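Local coordinates for protein DNA ligase (Enterobacteria phage T7, PDB 1A0I) that seals nicks in double-stranded DNA in an ATP-dependent reaction, probably through an enzyme-bound adenylate intermediate as in related ligases, at residues A[73-78]-A[182-187]; A[107-112]-A[134-139]; A[246-251]-A[317-322]. All blocks are in the same frame, centred on the assembly; numbering follows the deposited sequence.

Following the chain from its N terminus, the first loop to open is that of contact 1: it starts on helix 70-77 and closes at the end of helix 166-183, about a hundred residues later. Contact 2 is nested within it, joining the end of helix 103-108 to the irregular segment that leads toward strand 143-152. Both belong to the ATP-dependent ligase domain, with their centres about 25 Å apart. Contact 3 follows in series in the C-terminal OB-type domain, where strand 242-252 meets the loop before strand 325-330. It lies about 56 Å, centre to centre, from contact 1, on the opposite side of the chain's centre.

Contact 1 (A[73-78]-A[182-187]); sequences KRLLND and EYFPEI
Y183 carries its ring beside its own backbone N (chi1 -63°), which sends the phenol toward helix 70-77, and L75 turns CG away from its backbone N (chi1 -170°), so that CB, CG and CD1 cross the ring obliquely at its CD2 corner. One ring face lies against the backbone of R74 and L75, the L75 N 4.1 Å above its centre; E182 OE2 stands over the opposite face, toward the rim. L75 CB approaches Y183 CD2 to 3.7 Å, and R74 CB lies 4.0 Å from Y183 CE1. A tyrosine suits this place because its flat, apolar body packs on the helix while its hydroxyl reaches the end of it. There Y183 OH donates to D78 OD2 over 2.8 Å, using the anti lone pair of that oxygen, with carboxylate and ring planes 88° apart. D78 is the first residue past helix 70-77, and F184 the first past helix 166-183, so the contact pairs two helix ends in the nucleotidyltransferase-type adenylation domain. D78 OD2 also forms a salt bridge with R80, which bridges to E182 as well and would offset the acids' repulsion. L75 CD1 comes to the edge of the F184 ring, near its plane, 4.2 Å from F184 CE2; an aliphatic branch suits this buried place among M176, L179, L180 and F87. The F184 ring meets that of W72.

Contact 2 (A[107-112]-A[134-139]); sequences LRTKWT and VPFKLH
W111 and P135 come within 4.6 Å of each other, CA to CA, and T112 and F136 within 4.5 Å, while L107 and L138, at the far end of the contact, are 7.0 Å apart on the same measure. The segments run obliquely in opposite senses overall, without regular pairing, and neither is a strand where they meet: helix 103-108 ends with R108, and 134-139 is irregular throughout. F136 lies between them. Its CG stands anti to the backbone N (chi1 169°), which lays the ring along segment 107-112. The ring edge faces T109 O, 3.8 Å from F136 CD2, and F136 CD1 lies 4.0 Å from T112 CA. The backbone N of L138 sits over one face, toward the rim. A phenylalanine suits this buried position, being broad enough to touch T109, W111 and T112 together.

T112 meets V134 through CB and OG1: T112 CB is 3.7 Å from V134 CG2, and OG1 turns toward V134 O, though that hydrogen bond is doubtful because the position of the carbonyl oxygen is uncertain. The W111 indole presents an edge to the backbone of V134 and P135; K110 CD lies over one of its faces, and K133 makes a cation-pi contact with it. T109, just past the helix, bonds its hydroxyl back to the carbonyls of G105 and L106 in the last helical turn.

L107 and L138 touch by methyl groups, CD2 to CD2 at 3.5 Å. Both leucines also pack on V95 of strand 86-95 and make backbone hydrogen bonds with A61, while L107 packs on V37 of strand 37-44, and its side chain is about 11 Å from the bound ATP.

Contact 3 (A[246-251]-A[317-322]); sequences GIIQGL and TINPYD
I248 lays its branch against the turn of segment 317-322, with CG1 3.9 Å from Y321 CB. Three residues on, L251 comes in, its CD2 lying 4.1 Å from N319 CB. Both aliphatic ends meet the N319 amide, I248 CD1 at OD1 and L251 CD1 at ND2 and CG; a first torsion that puts CG anti to the asparagine's backbone N (chi1 159°) places it there. The N319 backbone oxygen works inside the loop: it accepts from Y321 N at 2.7 Å, closing an inverse gamma turn centred on P320, where a proline's fixed phi is apt. D322 N is a second donor to N319 O, at 3.2 Å, reaching it from the same face of the carbonyl plane. With CG anti to its backbone N, D322 rests its exposed carboxylate by van der Waals contact on Q249 CA and CB, OD1 being 3.4 Å from Q249 CA.

Strand 242-252 is the central strand of the antiparallel sheet of this OB-type domain, and the loop leads from helix 285-298 into strand 325-330 beside it. Y321 carries the loop into the interior: N319 ND2 lies in plane at the edge of its ring, which also meets the rings of F267, F290, W324 and F347, a setting that suits a large aromatic. L251 likewise touches F267 and V294.

No hydrogen bond joins the two segments, so what holds them together is van der Waals contact, largely of aliphatic carbons against amide, carbonyl and carboxylate atoms; the polar hold comes just beyond, where I248 forms backbone hydrogen bonds with G323 and W324.

Contact 1 (A[73-78]-A[182-187])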
# COMPACT_ATOMS: atom_id res chain seq x y z
N LYS A 73 26.56 5.81 -14.09
CA LYS A 73 28.00 5.64 -13.90
C LYS A 73 28.49 6.64 -12.87
O LYS A 73 29.21 6.28 -11.93
CB LYS A 73 28.79 5.89 -15.21
CG LYS A 73 30.28 5.56 -15.09
CD LYS A 73 30.46 4.04 -14.86
CE LYS A 73 31.93 3.65 -14.74
NZ LYS A 73 32.12 2.25 -14.40
N ARG A 74 28.07 7.89 -13.05
CA ARG A 74 28.45 8.97 -12.15
C ARG A 74 27.89 8.72 -10.77
O ARG A 74 28.67 8.89 -9.85
CB ARG A 74 27.96 10.32 -12.69
CG ARG A 74 28.51 10.52 -14.10
CD ARG A 74 28.06 11.81 -14.72
NE ARG A 74 28.93 12.85 -14.25
CZ ARG A 74 29.96 13.29 -14.96
NH1 ARG A 74 30.20 12.78 -16.17
NH2 ARG A 74 30.72 14.25 -14.46
N LEU A 75 26.64 8.24 -10.63
CA LEU A 75 26.02 7.90 -9.35
C LEU A 75 26.74 6.75 -8.65
O LEU A 75 26.89 6.75 -7.43
CB LEU A 75 24.53 7.51 -9.55
CG LEU A 75 23.60 7.33 -8.32
CD1 LEU A 75 22.14 7.52 -8.73
CD2 LEU A 75 23.81 5.97 -7.71
N LEU A 76 27.16 5.71 -9.38
CA LEU A 76 27.93 4.63 -8.78
C LEU A 76 29.31 5.11 -8.30
O LEU A 76 29.82 4.71 -7.25
CB LEU A 76 28.06 3.53 -9.81
CG LEU A 76 27.04 2.38 -9.85
CD1 LEU A 76 25.68 2.84 -9.44
CD2 LEU A 76 26.96 1.84 -11.28
N ASN A 77 29.97 6.01 -9.04
CA ASN A 77 31.29 6.47 -8.66
C ASN A 77 31.24 7.31 -7.41
O ASN A 77 32.08 7.07 -6.55
CB ASN A 77 31.93 7.26 -9.80
CG ASN A 77 32.45 6.29 -10.84
OD1 ASN A 77 32.43 5.05 -10.71
ND2 ASN A 77 32.89 6.76 -11.99
N ASP A 78 30.23 8.16 -7.24
CA ASP A 78 29.92 8.93 -6.04
C ASP A 78 30.22 8.22 -4.72
O ASP A 78 29.79 7.08 -4.51
CB ASP A 78 28.45 9.30 -6.02
CG ASP A 78 28.06 10.46 -5.14
OD1 ASP A 78 28.28 10.43 -3.95
OD2 ASP A 78 27.52 11.42 -5.64
N GLU A 182 19.56 13.87 -7.08
CA GLU A 182 20.57 14.74 -7.66
C GLU A 182 20.76 14.37 -9.14
O GLU A 182 20.49 15.17 -10.05
CB GLU A 182 21.88 14.55 -6.90
CG GLU A 182 22.71 15.83 -6.76
CD GLU A 182 24.21 15.58 -6.60
OE1 GLU A 182 24.63 15.35 -5.47
OE2 GLU A 182 24.97 15.62 -7.56
N TYR A 183 21.13 13.12 -9.42
CA TYR A 183 21.40 12.71 -10.77
C TYR A 183 20.19 12.49 -11.65
O TYR A 183 20.27 12.70 -12.86
CB TYR A 183 22.22 11.43 -10.76
CG TYR A 183 23.57 11.64 -10.12
CD1 TYR A 183 24.54 12.39 -10.77
CD2 TYR A 183 23.84 11.08 -8.87
CE1 TYR A 183 25.79 12.58 -10.16
CE2 TYR A 183 25.08 11.27 -8.26
CZ TYR A 183 26.05 12.02 -8.92
OH TYR A 183 27.32 12.14 -8.38
N PHE A 184 19.07 12.04 -11.09
CA PHE A 184 17.88 11.78 -11.87
C PHE A 184 16.70 12.60 -11.40
O PHE A 184 15.68 12.03 -11.00
CB PHE A 184 17.49 10.31 -11.80
CG PHE A 184 18.48 9.46 -12.55
CD1 PHE A 184 18.33 9.27 -13.92
CD2 PHE A 184 19.55 8.91 -11.86
CE1 PHE A 184 19.27 8.52 -14.60
CE2 PHE A 184 20.48 8.15 -12.55
CZ PHE A 184 20.34 7.96 -13.92
N PRO A 185 16.73 13.93 -11.48
CA PRO A 185 15.64 14.77 -11.02
C PRO A 185 14.40 14.71 -11.92
O PRO A 185 13.49 15.49 -11.70
CB PRO A 185 16.28 16.14 -10.92
CG PRO A 185 17.26 16.18 -12.07
CD PRO A 185 17.76 14.74 -12.13
N GLU A 186 14.35 13.88 -12.96
CA GLU A 186 13.19 13.72 -13.82
C GLU A 186 12.04 13.14 -13.04
O GLU A 186 10.88 13.54 -13.18
CB GLU A 186 13.42 12.74 -14.97
CG GLU A 186 14.57 12.92 -15.91
CD GLU A 186 15.85 12.23 -15.50
OE1 GLU A 186 16.51 12.69 -14.58
OE2 GLU A 186 16.28 11.28 -16.15
N ILE A 187 12.42 12.10 -12.27
CA ILE A 187 11.51 11.29 -11.47
C ILE A 187 11.43 11.81 -10.06
O ILE A 187 12.40 12.35 -9.50
CB ILE A 187 12.01 9.84 -11.52
CG1 ILE A 187 12.01 9.39 -12.97
CG2 ILE A 187 11.12 8.91 -10.72
CD1 ILE A 187 12.34 7.92 -13.22

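Contact 2 (A[107-112]-A[134-139])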
# COMPACT_ATOMS: atom_id res chain seq x y z
N LEU A 107 0.93 2.10 -16.48
CA LEU A 107 2.23 1.45 -16.42
C LEU A 107 2.31 0.16 -17.22
O LEU A 107 3.36 -0.15 -17.78
CB LEU A 107 2.57 1.22 -14.96
CG LEU A 107 2.55 2.53 -14.16
CD1 LEU A 107 2.79 2.27 -12.68
CD2 LEU A 107 3.59 3.47 -14.73
N ARG A 108 1.22 -0.60 -17.32
CA ARG A 108 1.25 -1.84 -18.08
C ARG A 108 0.92 -1.66 -19.56
O ARG A 108 1.08 -2.59 -20.35
CB ARG A 108 0.28 -2.83 -17.48
CG ARG A 108 0.71 -3.34 -16.12
CD ARG A 108 -0.30 -4.40 -15.64
NE ARG A 108 -1.61 -3.97 -15.17
CZ ARG A 108 -1.77 -3.14 -14.12
NH1 ARG A 108 -0.69 -2.64 -13.49
NH2 ARG A 108 -2.98 -2.81 -13.64
N THR A 109 0.46 -0.47 -19.94
CA THR A 109 0.16 -0.19 -21.34
C THR A 109 1.38 -0.18 -22.24
O THR A 109 2.45 0.33 -21.92
CB THR A 109 -0.46 1.18 -21.61
OG1 THR A 109 -1.17 1.61 -20.45
CG2 THR A 109 -1.42 1.10 -22.78
N LYS A 110 1.23 -0.79 -23.39
CA LYS A 110 2.17 -0.59 -24.47
C LYS A 110 1.17 -0.53 -25.60
O LYS A 110 0.45 -1.49 -25.80
CB LYS A 110 3.19 -1.77 -24.55
CG LYS A 110 2.70 -3.19 -24.60
CD LYS A 110 2.48 -3.61 -26.04
CE LYS A 110 1.73 -4.93 -26.12
NZ LYS A 110 0.67 -4.99 -25.13
N TRP A 111 1.07 0.70 -26.12
CA TRP A 111 0.27 1.31 -27.19
C TRP A 111 -0.30 2.52 -26.45
O TRP A 111 -0.45 2.47 -25.23
CB TRP A 111 -0.92 0.52 -27.74
CG TRP A 111 -0.58 -0.76 -28.52
CD1 TRP A 111 -1.55 -1.72 -28.64
CD2 TRP A 111 0.61 -1.16 -29.10
NE1 TRP A 111 -0.99 -2.73 -29.27
CE2 TRP A 111 0.28 -2.45 -29.57
CE3 TRP A 111 1.90 -0.68 -29.31
CZ2 TRP A 111 1.22 -3.25 -30.23
CZ3 TRP A 111 2.85 -1.46 -29.97
CH2 TRP A 111 2.51 -2.74 -30.43
N THR A 112 -0.47 3.68 -27.08
CA THR A 112 -0.80 4.89 -26.33
C THR A 112 -2.13 5.00 -25.54
O THR A 112 -2.87 4.03 -25.38
CB THR A 112 -0.60 5.98 -27.44
OG1 THR A 112 0.80 5.91 -27.65
CG2 THR A 112 -0.92 7.43 -27.12
N VAL A 134 1.31 2.70 -31.46
CA VAL A 134 2.28 3.64 -30.91
C VAL A 134 2.83 3.12 -29.59
O VAL A 134 2.02 3.09 -28.66
CB VAL A 134 1.70 5.04 -30.58
CG1 VAL A 134 2.57 6.03 -31.29
CG2 VAL A 134 0.24 5.22 -30.98
N PRO A 135 4.09 2.67 -29.39
CA PRO A 135 4.63 2.27 -28.09
C PRO A 135 4.56 3.44 -27.11
O PRO A 135 5.23 4.46 -27.25
CB PRO A 135 6.05 1.83 -28.35
CG PRO A 135 6.15 1.62 -29.84
CD PRO A 135 5.11 2.58 -30.42
N PHE A 136 3.72 3.27 -26.10
CA PHE A 136 3.49 4.30 -25.10
C PHE A 136 4.68 4.39 -24.16
O PHE A 136 5.23 3.37 -23.77
CB PHE A 136 2.22 3.92 -24.35
CG PHE A 136 1.94 4.73 -23.09
CD1 PHE A 136 1.44 6.03 -23.18
CD2 PHE A 136 2.21 4.17 -21.83
CE1 PHE A 136 1.23 6.78 -22.02
CE2 PHE A 136 2.00 4.92 -20.68
CZ PHE A 136 1.52 6.22 -20.78
N LYS A 137 5.04 5.61 -23.78
CA LYS A 137 6.17 5.85 -22.91
C LYS A 137 5.63 6.73 -21.81
O LYS A 137 5.29 7.89 -22.07
CB LYS A 137 7.30 6.63 -23.59
CG LYS A 137 7.70 6.30 -25.02
CD LYS A 137 8.79 5.25 -25.20
CE LYS A 137 9.41 5.51 -26.57
NZ LYS A 137 10.62 4.73 -26.82
N LEU A 138 5.54 6.25 -20.57
CA LEU A 138 5.08 7.09 -19.49
C LEU A 138 6.09 8.21 -19.25
O LEU A 138 7.30 8.01 -19.10
CB LEU A 138 4.91 6.34 -18.16
CG LEU A 138 4.06 7.13 -17.16
CD1 LEU A 138 2.59 6.90 -17.47
CD2 LEU A 138 4.34 6.69 -15.74
N HIS A 139 5.61 9.43 -19.30
CA HIS A 139 6.44 10.58 -19.03
C HIS A 139 6.94 10.54 -17.58
O HIS A 139 6.12 10.61 -16.67
CB HIS A 139 5.64 11.85 -19.25
CG HIS A 139 6.50 13.11 -19.14
ND1 HIS A 139 7.55 13.44 -19.87
CD2 HIS A 139 6.32 14.09 -18.20
CE1 HIS A 139 8.03 14.57 -19.42
NE2 HIS A 139 7.27 14.95 -18.41

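Contact 3 (A[246-251]-A[317-322])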
# COMPACT_ATOMS: atom_id res chain seq x y z
N GLY A 246 -23.52 -10.94 5.05
CA GLY A 246 -24.46 -10.64 6.09
C GLY A 246 -25.50 -9.65 5.64
O GLY A 246 -25.50 -9.25 4.47
N ILE A 247 -26.46 -9.25 6.47
CA ILE A 247 -27.39 -8.20 6.03
C ILE A 247 -27.02 -7.04 6.89
O ILE A 247 -26.65 -7.29 8.05
CB ILE A 247 -28.96 -8.45 6.27
CG1 ILE A 247 -29.44 -8.28 7.69
CG2 ILE A 247 -29.26 -9.87 5.83
CD1 ILE A 247 -30.88 -7.76 7.83
N ILE A 248 -27.07 -5.79 6.47
CA ILE A 248 -26.78 -4.72 7.40
C ILE A 248 -28.12 -4.59 8.12
O ILE A 248 -29.18 -4.94 7.60
CB ILE A 248 -26.33 -3.30 6.75
CG1 ILE A 248 -27.47 -2.33 6.67
CG2 ILE A 248 -25.77 -3.47 5.34
CD1 ILE A 248 -27.45 -1.32 7.82
N GLN A 249 -28.07 -4.14 9.36
CA GLN A 249 -29.29 -4.00 10.13
C GLN A 249 -29.01 -3.13 11.33
O GLN A 249 -29.27 -3.39 12.51
CB GLN A 249 -29.77 -5.38 10.54
CG GLN A 249 -28.86 -6.29 11.34
CD GLN A 249 -29.66 -7.49 11.80
OE1 GLN A 249 -30.16 -7.55 12.92
NE2 GLN A 249 -29.87 -8.46 10.93
N GLY A 250 -28.43 -2.00 11.01
CA GLY A 250 -28.02 -1.07 12.03
C GLY A 250 -26.89 -0.27 11.44
O GLY A 250 -26.25 -0.62 10.45
N LEU A 251 -26.50 0.75 12.17
CA LEU A 251 -25.61 1.81 11.77
C LEU A 251 -24.74 1.95 12.99
O LEU A 251 -25.26 1.99 14.11
CB LEU A 251 -26.40 3.07 11.55
CG LEU A 251 -26.47 3.81 10.25
CD1 LEU A 251 -26.73 2.89 9.09
CD2 LEU A 251 -27.58 4.83 10.40
N THR A 317 -34.23 7.73 14.00
CA THR A 317 -33.40 7.69 12.79
C THR A 317 -33.77 6.70 11.71
O THR A 317 -33.70 5.48 11.95
CB THR A 317 -31.95 7.39 13.20
OG1 THR A 317 -31.61 8.30 14.25
CG2 THR A 317 -30.96 7.53 12.06
N ILE A 318 -34.14 7.14 10.50
CA ILE A 318 -34.32 6.16 9.44
C ILE A 318 -32.91 5.83 8.97
O ILE A 318 -32.09 6.72 8.67
CB ILE A 318 -35.13 6.66 8.18
CG1 ILE A 318 -36.53 7.16 8.54
CG2 ILE A 318 -35.29 5.48 7.21
CD1 ILE A 318 -37.45 7.54 7.34
N ASN A 319 -32.61 4.54 8.97
CA ASN A 319 -31.40 4.01 8.34
C ASN A 319 -31.85 3.56 6.97
O ASN A 319 -32.42 2.47 6.84
CB ASN A 319 -30.84 2.80 9.11
CG ASN A 319 -29.89 1.85 8.37
OD1 ASN A 319 -29.75 0.71 8.78
ND2 ASN A 319 -29.20 2.18 7.28
N PRO A 320 -31.61 4.31 5.88
CA PRO A 320 -32.01 3.91 4.53
C PRO A 320 -31.12 2.83 3.93
O PRO A 320 -30.61 2.98 2.82
CB PRO A 320 -31.98 5.22 3.78
CG PRO A 320 -30.81 5.92 4.41
CD PRO A 320 -31.03 5.65 5.89
N TYR A 321 -30.86 1.78 4.71
CA TYR A 321 -29.99 0.66 4.39
C TYR A 321 -30.41 -0.51 5.27
O TYR A 321 -29.86 -1.57 5.01
CB TYR A 321 -28.45 0.88 4.68
CG TYR A 321 -27.74 2.02 3.96
CD1 TYR A 321 -27.31 1.91 2.64
CD2 TYR A 321 -27.60 3.23 4.62
CE1 TYR A 321 -26.75 3.02 1.97
CE2 TYR A 321 -27.05 4.33 3.97
CZ TYR A 321 -26.64 4.22 2.66
OH TYR A 321 -26.08 5.32 2.06
N ASP A 322 -31.28 -0.47 6.31
CA ASP A 322 -31.59 -1.68 7.09
C ASP A 322 -32.05 -2.78 6.15
O ASP A 322 -32.69 -2.52 5.12
CB ASP A 322 -32.71 -1.43 8.14
CG ASP A 322 -32.94 -2.57 9.17
OD1 ASP A 322 -32.48 -3.71 9.02
OD2 ASP A 322 -33.59 -2.39 10.19